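Local coordinates for protein cystathionine gamma-lyase (Saccharomyces cerevisiae, PDB 1N8P) that binds pyridoxal-5'-phosphate, belongs to the Cys/Met metabolism PLP-dependent enzyme family and assembles from four chains, at residues L152-I157 with Y292-K297; S320-S325 with Q386-A391; R327-A332 with L381-Q386. One frame throughout, in Å; residues are numbered along the deposited sequence.

Contact 1: L152-I157 with Y292-K297; sequences LKVTDI and YDVVLK
V154 and D156 meet V294, V295 and K297 in a buried loop-on-helix contact, an apolar patch closed at one end by a salt bridge. The fold is that of the type I PLP enzymes: the loop comes after strand 139-144 of the seven-stranded sheet and runs into helix 157-167, while the short helix 292-298 comes between strands 278-282 and 307-312 of the five-stranded sheet. The two methyls of V154 divide the work. CG1 packs against V294, the two side chains passing in opposite directions, whereas V154 CG2 reaches V295 CG2 at 3.6 Å, these side chains crossing at about a right angle. V294 CG1 also sits 3.6 Å from T155 O, a carbonyl that accepts a hydrogen bond from Q298 NE2.

D156 works in two directions. As the N-cap of helix 157-167 it turns OD1 to the backbone N of K159, and OD2 is left to face the other helix. K297 approaches across it, with CD 3.5 Å from D156 OD2; the bend at chi3 (58°) then turns NZ toward the carboxylate. The salt bridge itself joins K297 NZ to the syn lone pair of D156 OD2, at 3.2 Å.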
loop_
_atom_site.group_PDB
_atom_site.type_symbol
_atom_site.label_atom_id
_atom_site.label_comp_id
_atom_site.label_asym_id
_atom_site.label_seq_id
_atom_site.Cartn_x
_atom_site.Cartn_y
_atom_site.Cartn_z
ATOM N N LEU A 152 -6.874 21.690 28.827
ATOM C CA LEU A 152 -6.902 22.618 27.719
ATOM C C LEU A 152 -6.479 24.035 28.078
ATOM O O LEU A 152 -7.090 24.997 27.630
ATOM C CB LEU A 152 -8.294 22.607 27.089
ATOM C CG LEU A 152 -8.718 21.227 26.564
ATOM C CD1 LEU A 152 -9.992 21.327 25.754
ATOM C CD2 LEU A 152 -7.620 20.670 25.708
ATOM N N LYS A 153 -5.398 24.133 28.854
ATOM C CA LYS A 153 -4.813 25.395 29.325
ATOM C C LYS A 153 -3.860 26.015 28.298
ATOM O O LYS A 153 -2.892 25.402 27.908
ATOM C CB LYS A 153 -4.052 25.138 30.635
ATOM C CG LYS A 153 -3.384 26.365 31.239
ATOM C CD LYS A 153 -2.504 26.023 32.428
ATOM C CE LYS A 153 -3.314 25.369 33.540
ATOM N NZ LYS A 153 -3.807 24.002 33.172
ATOM N N VAL A 154 -4.123 27.237 27.875
ATOM C CA VAL A 154 -3.270 27.880 26.894
ATOM C C VAL A 154 -2.082 28.561 27.551
ATOM O O VAL A 154 -2.223 29.111 28.625
ATOM C CB VAL A 154 -4.063 28.925 26.121
ATOM C CG1 VAL A 154 -3.165 29.682 25.184
ATOM C CG2 VAL A 154 -5.168 28.240 25.347
ATOM N N THR A 155 -0.924 28.531 26.902
ATOM C CA THR A 155 0.293 29.147 27.407
ATOM C C THR A 155 0.826 30.175 26.401
ATOM O O THR A 155 0.759 29.980 25.173
ATOM C CB THR A 155 1.423 28.102 27.676
ATOM O OG1 THR A 155 1.043 27.222 28.740
ATOM C CG2 THR A 155 2.708 28.795 28.073
ATOM N N ASP A 156 1.347 31.286 26.929
ATOM C CA ASP A 156 1.895 32.347 26.081
ATOM C C ASP A 156 3.345 32.053 25.657
ATOM O O ASP A 156 4.314 32.302 26.388
ATOM C CB ASP A 156 1.825 33.699 26.797
ATOM C CG ASP A 156 1.947 34.876 25.835
ATOM O OD1 ASP A 156 2.869 34.888 24.994
ATOM O OD2 ASP A 156 1.115 35.795 25.927
ATOM N N ILE A 157 3.474 31.516 24.455
ATOM C CA ILE A 157 4.780 31.182 23.909
ATOM C C ILE A 157 5.776 32.353 23.968
ATOM O O ILE A 157 6.974 32.141 24.138
ATOM C CB ILE A 157 4.621 30.681 22.459
ATOM C CG1 ILE A 157 3.697 29.469 22.470
ATOM C CG2 ILE A 157 5.970 30.303 21.867
ATOM C CD1 ILE A 157 3.313 28.954 21.113
ATOM N N TYR A 292 -8.060 33.221 27.441
ATOM C CA TYR A 292 -8.612 33.680 26.181
ATOM C C TYR A 292 -7.818 34.781 25.497
ATOM O O TYR A 292 -7.883 34.931 24.269
ATOM C CB TYR A 292 -10.062 34.131 26.345
ATOM C CG TYR A 292 -10.763 34.227 25.011
ATOM C CD1 TYR A 292 -11.210 33.078 24.355
ATOM C CD2 TYR A 292 -10.849 35.440 24.342
ATOM C CE1 TYR A 292 -11.707 33.134 23.063
ATOM C CE2 TYR A 292 -11.344 35.510 23.050
ATOM C CZ TYR A 292 -11.765 34.357 22.409
ATOM O OH TYR A 292 -12.185 34.433 21.099
ATOM N N ASP A 293 -7.068 35.542 26.288
ATOM C CA ASP A 293 -6.260 36.642 25.771
ATOM C C ASP A 293 -5.154 36.082 24.884
ATOM O O ASP A 293 -4.840 36.650 23.844
ATOM C CB ASP A 293 -5.679 37.462 26.937
ATOM C CG ASP A 293 -4.570 36.717 27.725
ATOM O OD1 ASP A 293 -4.811 35.617 28.292
ATOM O OD2 ASP A 293 -3.443 37.263 27.788
ATOM N N VAL A 294 -4.593 34.949 25.302
ATOM C CA VAL A 294 -3.526 34.271 24.563
ATOM C C VAL A 294 -4.079 33.612 23.298
ATOM O O VAL A 294 -3.466 33.640 22.229
ATOM C CB VAL A 294 -2.871 33.191 25.428
ATOM C CG1 VAL A 294 -1.761 32.528 24.662
ATOM C CG2 VAL A 294 -2.363 33.805 26.707
ATOM N N VAL A 295 -5.252 33.015 23.450
ATOM C CA VAL A 295 -5.949 32.357 22.372
ATOM C C VAL A 295 -6.010 33.351 21.228
ATOM O O VAL A 295 -5.530 33.077 20.141
ATOM C CB VAL A 295 -7.351 31.980 22.852
ATOM C CG1 VAL A 295 -8.256 31.634 21.674
ATOM C CG2 VAL A 295 -7.241 30.822 23.823
ATOM N N LEU A 296 -6.568 34.529 21.513
ATOM C CA LEU A 296 -6.714 35.611 20.537
ATOM C C LEU A 296 -5.420 36.123 19.891
ATOM O O LEU A 296 -5.487 36.885 18.924
ATOM C CB LEU A 296 -7.429 36.792 21.180
ATOM C CG LEU A 296 -8.905 36.657 21.514
ATOM C CD1 LEU A 296 -9.380 37.862 22.327
ATOM C CD2 LEU A 296 -9.680 36.540 20.226
ATOM N N LYS A 297 -4.262 35.730 20.428
ATOM C CA LYS A 297 -2.976 36.153 19.877
ATOM C C LYS A 297 -2.176 35.012 19.255
ATOM O O LYS A 297 -1.265 35.251 18.454
ATOM C CB LYS A 297 -2.119 36.854 20.946
ATOM C CG LYS A 297 -2.104 36.191 22.312
ATOM C CD LYS A 297 -0.917 36.631 23.189
ATOM C CE LYS A 297 -0.858 38.125 23.435
ATOM N NZ LYS A 297 0.231 38.483 24.420
#

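Contact 2: S320-S325 with Q386-A391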
loop_
_atom_site.group_PDB
_atom_site.type_symbol
_atom_site.label_atom_id
_atom_site.label_comp_id
_atom_site.label_asym_id
_atom_site.label_seq_id
_atom_site.Cartn_x
_atom_site.Cartn_y
_atom_site.Cartn_z
ATOM N N SER A 320 -18.279 7.641 32.712
ATOM C CA SER A 320 -18.074 6.357 32.071
ATOM C C SER A 320 -19.334 6.073 31.245
ATOM O O SER A 320 -19.266 5.529 30.150
ATOM C CB SER A 320 -17.875 5.280 33.129
ATOM O OG SER A 320 -17.125 4.200 32.608
ATOM N N LYS A 321 -20.484 6.469 31.781
ATOM C CA LYS A 321 -21.771 6.287 31.121
ATOM C C LYS A 321 -21.772 7.032 29.785
ATOM O O LYS A 321 -21.948 6.431 28.724
ATOM C CB LYS A 321 -22.876 6.837 32.016
ATOM C CG LYS A 321 -24.272 6.714 31.453
ATOM C CD LYS A 321 -24.775 5.302 31.581
ATOM C CE LYS A 321 -26.269 5.249 31.397
ATOM N NZ LYS A 321 -26.802 3.976 31.955
ATOM N N PHE A 322 -21.593 8.347 29.862
ATOM C CA PHE A 322 -21.534 9.219 28.700
ATOM C C PHE A 322 -20.612 8.591 27.668
ATOM O O PHE A 322 -20.973 8.395 26.528
ATOM C CB PHE A 322 -20.963 10.571 29.114
ATOM C CG PHE A 322 -20.951 11.588 28.023
ATOM C CD1 PHE A 322 -22.070 12.342 27.764
ATOM C CD2 PHE A 322 -19.812 11.797 27.258
ATOM C CE1 PHE A 322 -22.061 13.291 26.762
ATOM C CE2 PHE A 322 -19.801 12.746 26.254
ATOM C CZ PHE A 322 -20.928 13.493 26.009
ATOM N N ALA A 323 -19.407 8.260 28.084
ATOM C CA ALA A 323 -18.447 7.675 27.186
ATOM C C ALA A 323 -18.962 6.459 26.422
ATOM O O ALA A 323 -18.292 5.979 25.508
ATOM C CB ALA A 323 -17.191 7.317 27.956
ATOM N N SER A 324 -20.136 5.950 26.778
ATOM C CA SER A 324 -20.667 4.783 26.084
ATOM C C SER A 324 -22.043 5.001 25.466
ATOM O O SER A 324 -22.382 4.410 24.452
ATOM C CB SER A 324 -20.732 3.602 27.040
ATOM O OG SER A 324 -19.467 3.353 27.629
ATOM N N SER A 325 -22.834 5.853 26.089
ATOM C CA SER A 325 -24.168 6.138 25.613
ATOM C C SER A 325 -24.129 6.817 24.254
ATOM O O SER A 325 -25.125 6.833 23.545
ATOM C CB SER A 325 -24.879 7.036 26.634
ATOM O OG SER A 325 -24.732 6.518 27.952
ATOM N N GLN A 386 -28.465 14.036 23.668
ATOM C CA GLN A 386 -29.034 12.719 23.815
ATOM C C GLN A 386 -28.227 11.826 24.749
ATOM O O GLN A 386 -28.731 10.808 25.214
ATOM C CB GLN A 386 -29.139 12.092 22.425
ATOM C CG GLN A 386 -29.546 10.636 22.362
ATOM C CD GLN A 386 -28.433 9.697 22.739
ATOM O OE1 GLN A 386 -27.262 9.958 22.458
ATOM N NE2 GLN A 386 -28.788 8.586 23.366
ATOM N N ALA A 387 -26.984 12.192 25.041
ATOM C CA ALA A 387 -26.168 11.348 25.906
ATOM C C ALA A 387 -26.006 11.885 27.316
ATOM O O ALA A 387 -25.623 11.140 28.217
ATOM C CB ALA A 387 -24.807 11.108 25.277
ATOM N N LEU A 388 -26.275 13.174 27.512
ATOM C CA LEU A 388 -26.172 13.743 28.849
ATOM C C LEU A 388 -27.296 13.114 29.626
ATOM O O LEU A 388 -27.094 12.612 30.723
ATOM C CB LEU A 388 -26.367 15.257 28.845
ATOM C CG LEU A 388 -25.211 16.148 28.392
ATOM C CD1 LEU A 388 -25.629 17.623 28.495
ATOM C CD2 LEU A 388 -23.996 15.864 29.239
ATOM N N LYS A 389 -28.485 13.122 29.036
ATOM C CA LYS A 389 -29.641 12.549 29.693
ATOM C C LYS A 389 -29.386 11.095 30.081
ATOM O O LYS A 389 -29.659 10.697 31.206
ATOM C CB LYS A 389 -30.860 12.682 28.795
ATOM C CG LYS A 389 -31.108 14.111 28.350
ATOM C CD LYS A 389 -32.486 14.280 27.692
ATOM C CE LYS A 389 -32.662 15.654 27.010
ATOM N NZ LYS A 389 -32.386 16.825 27.905
ATOM N N GLN A 390 -28.834 10.312 29.162
ATOM C CA GLN A 390 -28.541 8.908 29.429
ATOM C C GLN A 390 -27.739 8.756 30.721
ATOM O O GLN A 390 -28.103 7.965 31.587
ATOM C CB GLN A 390 -27.750 8.310 28.267
ATOM C CG GLN A 390 -28.438 8.413 26.913
ATOM C CD GLN A 390 -29.078 7.098 26.449
ATOM O OE1 GLN A 390 -28.392 6.079 26.253
ATOM N NE2 GLN A 390 -30.400 7.122 26.260
ATOM N N ALA A 391 -26.652 9.523 30.841
ATOM C CA ALA A 391 -25.774 9.492 32.018
ATOM C C ALA A 391 -26.520 9.950 33.257
ATOM O O ALA A 391 -26.335 9.409 34.342
ATOM C CB ALA A 391 -24.572 10.372 31.793
#
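The F322 ring is the flat group that reaches across to A387 and L388. Its CE1 carbon lies 3.8 Å from A387 CB and 4.1 Å from L388 CD2, the methyl approaching obliquely and the two side chains running side by side in the same direction. A387 O is likewise oblique to the ring, and outside the pair of segments F310 makes an edge-to-face stack with F322. With CG anti to the backbone N (chi1 -176°), the phenyl is carried along the flank of its helix to the neighbouring one.

The backbones behind these groups belong to helices 316-325 and 377-392. The axes of segments 320-325 and 386-391 approach to 8.4 Å, at 137° between their N-to-C directions, an inclined, roughly antiparallel pair. A387, A391 and S325 are the small residues of the interface; K321 lays its CB and CG methylenes against A391, with K321 CB 3.9 Å from A391 CB. Farther along its bent chain, K321 CE comes beside Q390 O.

S325 supplies a polar group to the interface. Its CB and OG both rest on Q390 CB, OG at 3.5 Å, but the hydroxyl gives its hydrogen bond backward, S325 OG to K321 O at 2.9 Å, arriving 69° out of the carbonyl plane. The same oxygen accepts from S325 N. On another side of helix 316-325, S320 and A323 pack on P40 of the second subunit. Chemically, then, the contact between these segments is one of van der Waals packing, with no hydrogen bond across it and the serine hydroxyl satisfied within its own helix.

Contact 3: R327-A332 with L381-Q386; sequences RLFTLA and LEDIKQ
D383 faces the backbone of R327 and L328 and spreads its carboxylate over both, one oxygen to each N-H. The L328 bond is the firmer: L328 N gives to D383 OD2 at 3.1 Å with an N-H...O angle of 146°, meeting the oxygen from above the carboxylate plane, 54° out of it. The R327 bond is weak, R327 N lying 3.4 Å from D383 OD1. Both carboxylate oxygens of this buried aspartate thus have main-chain donors.

OD2 has a second neighbour. The F329 ring presents its edge, and CD1 comes 3.6 Å from D383 OD2 with ring and carboxylate planes only 15° apart, so the slightly positive C-H rim probably adds a mild electrostatic attraction. Farther round the ring, F329 CE1 touches I384 CD1 at 3.5 Å, the two side chains crossing obliquely, while I384 also packs on F322 and on L271 of helix 253-271.

The charged end of R327 is satisfied across the assembly: NH2 forms a salt bridge with D6 of the third subunit, while L328 CD2 lies over one face of the guanidinium, offset toward its rim. On the helix, K385 NZ pairs with E382 OE2 at 3.1 Å, and L381 O accepts from both I384 N and K385 N. Past the turn, T330 makes backbone hydrogen bonds with S340 and L342, and L331 makes others with the second subunit. The arrangement is that of a helix-borne carboxylate receiving two successive main-chain N-H groups, here tying helix 377-392 to the turn before strand 330-331, outermost within this chain in the five-stranded C-terminal sheet.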
loop_
_atom_site.group_PDB
_atom_site.type_symbol
_atom_site.label_atom_id
_atom_site.label_comp_id
_atom_site.label_asym_id
_atom_site.label_seq_id
_atom_site.Cartn_x
_atom_site.Cartn_y
_atom_site.Cartn_z
ATOM N N ARG A 327 -23.513 7.631 20.374
ATOM C CA ARG A 327 -23.644 6.868 19.156
ATOM C C ARG A 327 -22.617 7.281 18.117
ATOM O O ARG A 327 -21.931 6.433 17.526
ATOM C CB ARG A 327 -25.041 7.057 18.590
ATOM C CG ARG A 327 -25.249 6.370 17.273
ATOM C CD ARG A 327 -26.661 6.528 16.813
ATOM N NE ARG A 327 -26.983 7.893 16.426
ATOM C CZ ARG A 327 -26.812 8.357 15.196
ATOM N NH1 ARG A 327 -26.318 7.557 14.276
ATOM N NH2 ARG A 327 -27.177 9.587 14.870
ATOM N N LEU A 328 -22.514 8.588 17.910
ATOM C CA LEU A 328 -21.596 9.143 16.928
ATOM C C LEU A 328 -20.147 9.276 17.409
ATOM O O LEU A 328 -19.225 9.039 16.633
ATOM C CB LEU A 328 -22.139 10.490 16.441
ATOM C CG LEU A 328 -23.480 10.401 15.706
ATOM C CD1 LEU A 328 -23.833 11.747 15.105
ATOM C CD2 LEU A 328 -23.383 9.331 14.617
ATOM N N PHE A 329 -19.928 9.665 18.665
ATOM C CA PHE A 329 -18.553 9.762 19.171
ATOM C C PHE A 329 -18.129 8.356 19.501
ATOM O O PHE A 329 -18.946 7.543 19.880
ATOM C CB PHE A 329 -18.466 10.651 20.417
ATOM C CG PHE A 329 -18.643 12.103 20.119
ATOM C CD1 PHE A 329 -19.867 12.593 19.739
ATOM C CD2 PHE A 329 -17.565 12.968 20.168
ATOM C CE1 PHE A 329 -20.026 13.929 19.410
ATOM C CE2 PHE A 329 -17.714 14.303 19.837
ATOM C CZ PHE A 329 -18.953 14.779 19.457
ATOM N N THR A 330 -16.856 8.054 19.371
ATOM C CA THR A 330 -16.425 6.698 19.639
ATOM C C THR A 330 -15.434 6.596 20.768
ATOM O O THR A 330 -14.383 7.226 20.753
ATOM C CB THR A 330 -15.873 6.065 18.346
ATOM O OG1 THR A 330 -16.968 5.869 17.440
ATOM C CG2 THR A 330 -15.196 4.762 18.606
ATOM N N LEU A 331 -15.790 5.788 21.760
ATOM C CA LEU A 331 -14.948 5.590 22.926
ATOM C C LEU A 331 -13.669 4.878 22.524
ATOM O O LEU A 331 -13.696 3.740 22.061
ATOM C CB LEU A 331 -15.704 4.777 23.973
ATOM C CG LEU A 331 -15.044 4.603 25.330
ATOM C CD1 LEU A 331 -14.915 5.942 26.017
ATOM C CD2 LEU A 331 -15.889 3.663 26.154
ATOM N N ALA A 332 -12.545 5.568 22.696
ATOM C CA ALA A 332 -11.230 5.033 22.347
ATOM C C ALA A 332 -10.153 5.975 22.867
ATOM O O ALA A 332 -10.438 6.887 23.634
ATOM C CB ALA A 332 -11.114 4.905 20.851
ATOM N N LEU A 381 -24.056 17.576 17.857
ATOM C CA LEU A 381 -24.587 18.355 18.955
ATOM C C LEU A 381 -25.748 17.538 19.506
ATOM O O LEU A 381 -25.775 17.205 20.683
ATOM C CB LEU A 381 -25.084 19.724 18.467
ATOM C CG LEU A 381 -25.308 20.766 19.571
ATOM C CD1 LEU A 381 -24.062 20.898 20.440
ATOM C CD2 LEU A 381 -25.640 22.086 18.950
ATOM N N GLU A 382 -26.695 17.185 18.645
ATOM C CA GLU A 382 -27.852 16.417 19.082
ATOM C C GLU A 382 -27.461 15.090 19.714
ATOM O O GLU A 382 -28.222 14.495 20.468
ATOM C CB GLU A 382 -28.797 16.169 17.914
ATOM C CG GLU A 382 -30.268 16.025 18.338
ATOM C CD GLU A 382 -30.875 17.300 18.954
ATOM O OE1 GLU A 382 -32.044 17.243 19.400
ATOM O OE2 GLU A 382 -30.196 18.357 18.986
ATOM N N ASP A 383 -26.263 14.622 19.423
ATOM C CA ASP A 383 -25.824 13.367 19.994
ATOM C C ASP A 383 -25.202 13.534 21.402
ATOM O O ASP A 383 -25.220 12.599 22.205
ATOM C CB ASP A 383 -24.839 12.690 19.050
ATOM C CG ASP A 383 -24.388 11.350 19.564
ATOM O OD1 ASP A 383 -25.268 10.529 19.888
ATOM O OD2 ASP A 383 -23.166 11.111 19.650
ATOM N N ILE A 384 -24.645 14.712 21.689
ATOM C CA ILE A 384 -24.070 15.000 22.998
ATOM C C ILE A 384 -25.248 15.171 23.960
ATOM O O ILE A 384 -25.216 14.687 25.083
ATOM C CB ILE A 384 -23.291 16.320 22.994
ATOM C CG1 ILE A 384 -22.149 16.272 21.982
ATOM C CG2 ILE A 384 -22.777 16.599 24.380
ATOM C CD1 ILE A 384 -20.986 15.449 22.427
ATOM N N LYS A 385 -26.282 15.873 23.498
ATOM C CA LYS A 385 -27.497 16.122 24.273
ATOM C C LYS A 385 -28.080 14.785 24.684
ATOM O O LYS A 385 -28.172 14.443 25.861
ATOM C CB LYS A 385 -28.523 16.879 23.418
ATOM C CG LYS A 385 -27.987 18.177 22.837
ATOM C CD LYS A 385 -29.014 18.922 21.996
ATOM C CE LYS A 385 -28.379 20.155 21.317
ATOM N NZ LYS A 385 -29.315 20.923 20.421
ATOM N N GLN A 386 -28.465 14.036 23.668
ATOM C CA GLN A 386 -29.034 12.719 23.815
ATOM C C GLN A 386 -28.227 11.826 24.749
ATOM O O GLN A 386 -28.731 10.808 25.214
ATOM C CB GLN A 386 -29.139 12.092 22.425
ATOM C CG GLN A 386 -29.546 10.636 22.362
ATOM C CD GLN A 386 -28.433 9.697 22.739
ATOM O OE1 GLN A 386 -27.262 9.958 22.458
ATOM N NE2 GLN A 386 -28.788 8.586 23.366
#

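From the N terminus, the first loop to close is that of contact 1, whose 134 intervening residues include several strands of the seven-stranded sheet and pocket residues such as D178, S200 and K203. It ties the loop between strand 139-144 and helix 157-167 to helix 292-298 and ends before the others open, in series with them. Contact 2 then opens on helix 316-325 and closes at the C-terminal helix 377-392; contact 3 is nested inside it, using the preceding part of the same helix and sharing Q386. Their centres are about 8 Å apart, and they touch where A323 meets L331. The centre of contact 1 lies about 31 Å from that of contact 2.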